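HIAXHD3 (Humicola insolens, PDB 3ZXK) probably removes arabinofuranosyl side chains from arabinoxylan as a family 43 glycoside hydrolase, here in a form from work to add endo-xylanase activity. Local coordinates at residues A[195-200]-A[250-255]; A[338-343]-A[357-362]. All blocks are in the same frame, centred on the assembly; numbering follows the deposited sequence.

Contact 1 (A[195-200]-A[250-255]); sequences RMYKIR and GGIVDA
The phenol ring of Tyr-197 is overlapped on one face by Ile-252, whose CG1 sits 3.8 Å from the ring centroid and 16° off its normal, a CH-pi contact displaced toward the CZ–CE2 side. The two segments belong to the innermost strands of adjacent four-stranded blades in the five-bladed beta-propeller of family 43. Their axes run 7.8 Å apart at closest approach and diverge by only 21° from parallel, so the blades meet through side chains rather than through backbone pairing. Tyr-197 bridges that spacing: its CG lies anti to the carbonyl carbon, beside the backbone N, and the ring reaches far enough for OH to accept a hydrogen bond of 2.9 Å from Ile-252 N, at an N-H...O angle of 153°. The same hydroxyl oxygen lies 3.1 Å from Gly-251 CA. A beta-carbon built on Gly-251 would fall 2.4 Å from Tyr-197 OH, so the close approach depends on the absence of a side chain. At Ile-252, CG1 stands between the backbone N and carbonyl carbon, a crowded position that sets it over the ring while CD1 continues to Ile-199 CD1, 3.9 Å away. Trp-260 of the next strand touches both isoleucines, extending this apolar patch into the blade of 250-254. Toward the start of the strands, the Arg-195 guanidinium is held by Leu-20 O at NE and Ser-86 O at NH2. Gly-250 O lies in plane at the edge of that group, and its nearest side-chain neighbour across the contact is Arg-195 CD, at 3.4 Å.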
# COMPACT_ATOMS: atom_id res chain seq x y z
N ARG A 195 3.12 -3.85 17.50
CA ARG A 195 3.03 -2.39 17.63
C ARG A 195 3.25 -2.12 19.11
O ARG A 195 2.75 -2.89 19.96
CB ARG A 195 1.68 -1.85 17.13
CG ARG A 195 1.70 -1.37 15.67
CD ARG A 195 1.63 -2.53 14.72
NE ARG A 195 1.75 -2.04 13.34
CZ ARG A 195 2.91 -1.76 12.75
NH1 ARG A 195 4.05 -1.90 13.41
NH2 ARG A 195 2.93 -1.37 11.48
N MET A 196 3.98 -1.06 19.45
CA MET A 196 4.36 -0.83 20.85
C MET A 196 3.87 0.53 21.37
O MET A 196 3.94 1.55 20.65
CB MET A 196 5.88 -0.97 21.03
CG MET A 196 6.34 -0.99 22.50
SD MET A 196 8.10 -1.38 22.58
CE MET A 196 8.39 -1.52 24.34
N TYR A 197 3.37 0.55 22.62
CA TYR A 197 2.72 1.74 23.17
C TYR A 197 3.10 1.99 24.63
O TYR A 197 3.35 1.05 25.40
CB TYR A 197 1.20 1.61 23.11
CG TYR A 197 0.68 1.28 21.72
CD1 TYR A 197 0.43 2.29 20.77
CD2 TYR A 197 0.46 -0.05 21.35
CE1 TYR A 197 -0.01 1.98 19.49
CE2 TYR A 197 0.02 -0.37 20.07
CZ TYR A 197 -0.25 0.66 19.14
OH TYR A 197 -0.70 0.39 17.83
N LYS A 198 3.11 3.26 25.00
CA LYS A 198 3.22 3.67 26.40
C LYS A 198 1.92 4.40 26.69
O LYS A 198 1.62 5.43 26.08
CB LYS A 198 4.44 4.58 26.58
CG LYS A 198 4.57 5.23 27.94
CD LYS A 198 4.97 4.23 29.01
CE LYS A 198 5.34 4.95 30.31
NZ LYS A 198 6.53 5.80 30.10
N ILE A 199 1.10 3.83 27.57
CA ILE A 199 -0.21 4.38 27.89
C ILE A 199 -0.41 4.47 29.40
O ILE A 199 -0.38 3.45 30.09
CB ILE A 199 -1.34 3.55 27.25
CG1 ILE A 199 -1.13 3.39 25.74
CG2 ILE A 199 -2.70 4.19 27.59
CD1 ILE A 199 -2.06 2.37 25.08
N ARG A 200 -0.60 5.70 29.89
CA ARG A 200 -0.76 5.99 31.32
C ARG A 200 0.17 5.20 32.25
O ARG A 200 -0.28 4.55 33.21
CB ARG A 200 -2.23 5.83 31.75
CG ARG A 200 -3.20 6.70 30.96
CD ARG A 200 -4.64 6.51 31.46
NE ARG A 200 -5.20 5.24 30.99
CZ ARG A 200 -6.08 5.11 29.99
NH1 ARG A 200 -6.53 6.17 29.33
NH2 ARG A 200 -6.50 3.90 29.66
N GLY A 250 -2.79 -4.41 12.64
CA GLY A 250 -3.15 -2.99 12.84
C GLY A 250 -2.65 -2.47 14.18
O GLY A 250 -1.70 -3.01 14.77
N GLY A 251 -3.29 -1.43 14.69
CA GLY A 251 -2.83 -0.82 15.93
C GLY A 251 -3.91 0.02 16.57
O GLY A 251 -5.03 0.12 16.05
N ILE A 252 -3.56 0.61 17.70
CA ILE A 252 -4.53 1.40 18.45
C ILE A 252 -4.06 2.84 18.54
O ILE A 252 -2.86 3.12 18.47
CB ILE A 252 -4.83 0.81 19.85
CG1 ILE A 252 -3.56 0.73 20.71
CG2 ILE A 252 -5.49 -0.57 19.69
CD1 ILE A 252 -3.84 0.46 22.18
N VAL A 253 -5.00 3.77 18.71
CA VAL A 253 -4.68 5.19 18.67
C VAL A 253 -5.72 5.97 19.46
O VAL A 253 -6.90 5.57 19.49
CB VAL A 253 -4.54 5.70 17.22
CG1 VAL A 253 -5.86 5.55 16.41
CG2 VAL A 253 -4.07 7.15 17.22
N ASP A 254 -5.28 7.04 20.10
CA ASP A 254 -6.13 7.90 20.90
C ASP A 254 -6.60 9.08 20.06
O ASP A 254 -5.81 9.67 19.32
CB ASP A 254 -5.38 8.43 22.14
CG ASP A 254 -4.02 9.11 21.81
OD1 ASP A 254 -3.14 8.47 21.17
OD2 ASP A 254 -3.78 10.23 22.29
N ALA A 255 -7.88 9.42 20.17
CA ALA A 255 -8.39 10.66 19.57
C ALA A 255 -8.14 11.83 20.51
O ALA A 255 -7.80 11.64 21.69
CB ALA A 255 -9.88 10.51 19.24

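Contact 2 (A[338-343]-A[357-362])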
# COMPACT_ATOMS: atom_id res chain seq x y z
N ASN A 338 11.91 -0.06 -8.52
CA ASN A 338 12.40 1.29 -8.77
C ASN A 338 12.37 1.58 -10.26
O ASN A 338 12.70 0.71 -11.09
CB ASN A 338 13.83 1.46 -8.30
CG ASN A 338 13.95 1.51 -6.81
OD1 ASN A 338 13.05 1.96 -6.09
ND2 ASN A 338 15.10 1.08 -6.34
N PRO A 339 11.99 2.81 -10.61
CA PRO A 339 11.97 3.19 -12.00
C PRO A 339 13.38 3.48 -12.55
O PRO A 339 14.31 3.79 -11.77
CB PRO A 339 11.12 4.47 -11.98
CG PRO A 339 11.45 5.08 -10.67
CD PRO A 339 11.52 3.89 -9.74
N ASP A 340 13.55 3.33 -13.86
CA ASP A 340 14.70 3.90 -14.57
C ASP A 340 14.37 5.38 -14.86
O ASP A 340 13.55 5.70 -15.74
CB ASP A 340 14.98 3.13 -15.86
CG ASP A 340 16.18 3.66 -16.64
OD1 ASP A 340 16.62 4.81 -16.38
OD2 ASP A 340 16.67 2.92 -17.52
N THR A 341 14.99 6.27 -14.10
CA THR A 341 14.63 7.67 -14.20
C THR A 341 15.06 8.33 -15.50
O THR A 341 14.56 9.40 -15.84
CB THR A 341 15.21 8.49 -13.03
OG1 THR A 341 16.65 8.42 -13.10
CG2 THR A 341 14.72 7.94 -11.69
N SER A 342 15.95 7.69 -16.25
CA SER A 342 16.41 8.25 -17.52
C SER A 342 15.35 7.99 -18.62
O SER A 342 15.48 8.53 -19.75
CB SER A 342 17.75 7.63 -17.93
OG SER A 342 17.62 6.31 -18.45
N LYS A 343 14.32 7.20 -18.29
CA LYS A 343 13.37 6.70 -19.27
C LYS A 343 11.93 7.20 -19.09
O LYS A 343 11.07 6.84 -19.86
CB LYS A 343 13.39 5.17 -19.37
CG LYS A 343 14.69 4.57 -19.96
CD LYS A 343 14.92 4.86 -21.45
CE LYS A 343 16.17 4.15 -21.97
NZ LYS A 343 17.44 4.73 -21.46
N ARG A 357 9.37 6.22 -21.95
CA ARG A 357 10.22 5.60 -22.96
C ARG A 357 10.43 4.15 -22.64
O ARG A 357 10.61 3.81 -21.48
CB ARG A 357 11.58 6.30 -23.04
CG ARG A 357 11.45 7.77 -23.44
CD ARG A 357 12.79 8.41 -23.70
NE ARG A 357 12.62 9.67 -24.43
CZ ARG A 357 13.59 10.55 -24.62
NH1 ARG A 357 14.80 10.34 -24.10
NH2 ARG A 357 13.32 11.66 -25.29
N THR A 358 10.39 3.26 -23.63
CA THR A 358 10.69 1.86 -23.31
C THR A 358 12.05 1.73 -22.57
O THR A 358 13.06 2.33 -22.99
CB THR A 358 10.67 0.97 -24.56
OG1 THR A 358 11.56 1.52 -25.55
CG2 THR A 358 9.26 0.94 -25.14
N ALA A 359 12.05 0.97 -21.49
CA ALA A 359 13.24 0.88 -20.65
C ALA A 359 13.84 -0.52 -20.62
O ALA A 359 14.97 -0.69 -20.19
CB ALA A 359 12.93 1.36 -19.24
N THR A 360 13.09 -1.51 -21.11
CA THR A 360 13.52 -2.92 -21.07
C THR A 360 13.14 -3.62 -22.37
O THR A 360 12.03 -3.42 -22.88
CB THR A 360 12.78 -3.66 -19.95
OG1 THR A 360 12.94 -2.96 -18.72
CG2 THR A 360 13.27 -5.06 -19.81
N VAL A 361 14.05 -4.44 -22.88
CA VAL A 361 13.76 -5.34 -24.00
C VAL A 361 13.45 -6.70 -23.40
O VAL A 361 14.30 -7.31 -22.77
CB VAL A 361 14.96 -5.43 -24.99
CG1 VAL A 361 14.71 -6.49 -26.07
CG2 VAL A 361 15.23 -4.05 -25.58
N THR A 362 12.22 -7.14 -23.60
CA THR A 362 11.71 -8.38 -23.02
C THR A 362 10.42 -8.81 -23.73
O THR A 362 9.73 -7.97 -24.34
CB THR A 362 11.47 -8.23 -21.48
OG1 THR A 362 11.10 -9.48 -20.91
CG2 THR A 362 10.38 -7.18 -21.18
O HOH W 1 16.46 0.47 -18.21
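Asp-340 OD1 is gripped by two donors from Ser-342, its backbone N at 3.0 Å and its OG at 2.7 Å. N arrives on the anti side and OG on the syn side, both from the same face and each 30° out of the carboxylate plane; the bond to N makes an Asx turn. The other oxygen, Asp-340 OD2, accepts a hydrogen bond from a water 2.6 Å away, which donates another to Ala-359 O and so bridges the two segments. The direct polar link is Arg-357 N to Lys-343 O, 2.8 Å, with a C=O...N angle of 170°. Beside it, Lys-343 folds over the facing chain: with CG anti to the carbonyl carbon (chi1 -68°), it sets CG 3.7 Å from Ala-359 CB, and the bend at chi2 then brings CD 3.5 Å from Thr-358 O, crossing the Arg-357 side chain at about a right angle. With Lys-343 cut back to an alanine, CG and CD are gone, and the Ala-359 methyl and the Thr-358 carbonyl are likely to lose their aliphatic cover. Arg-357 leads away to a salt bridge with Glu-523. The backbone bond stands at the open end of the beta-hairpin formed by strands 344-346 and 354-357, at the margin of a sheet in the concanavalin A-like beta-sandwich.

In the fold
Contact 1 closes before contact 2 opens along the chain, and their centres lie 42 Å apart on opposite sides of the chain's centre, with nearest atoms about 21 Å apart. They share no sheet: contact 1 joins two blades of the propeller, whereas contact 2 lies at the surface of the C-terminal sandwich. Contact 1 is close in sequence to the glycan site, since Glu-192 begins one of its strands and His-248 and Gln-249 immediately precede the other. The sandwich also contributes to that pocket through Phe-469 and Trp-502. Within segment 338-343 of contact 2, Asn-338 hydrogen-bonds Ser-39 and Asp-70 from the N-terminal part of the chain, evidence that the two domains pack together.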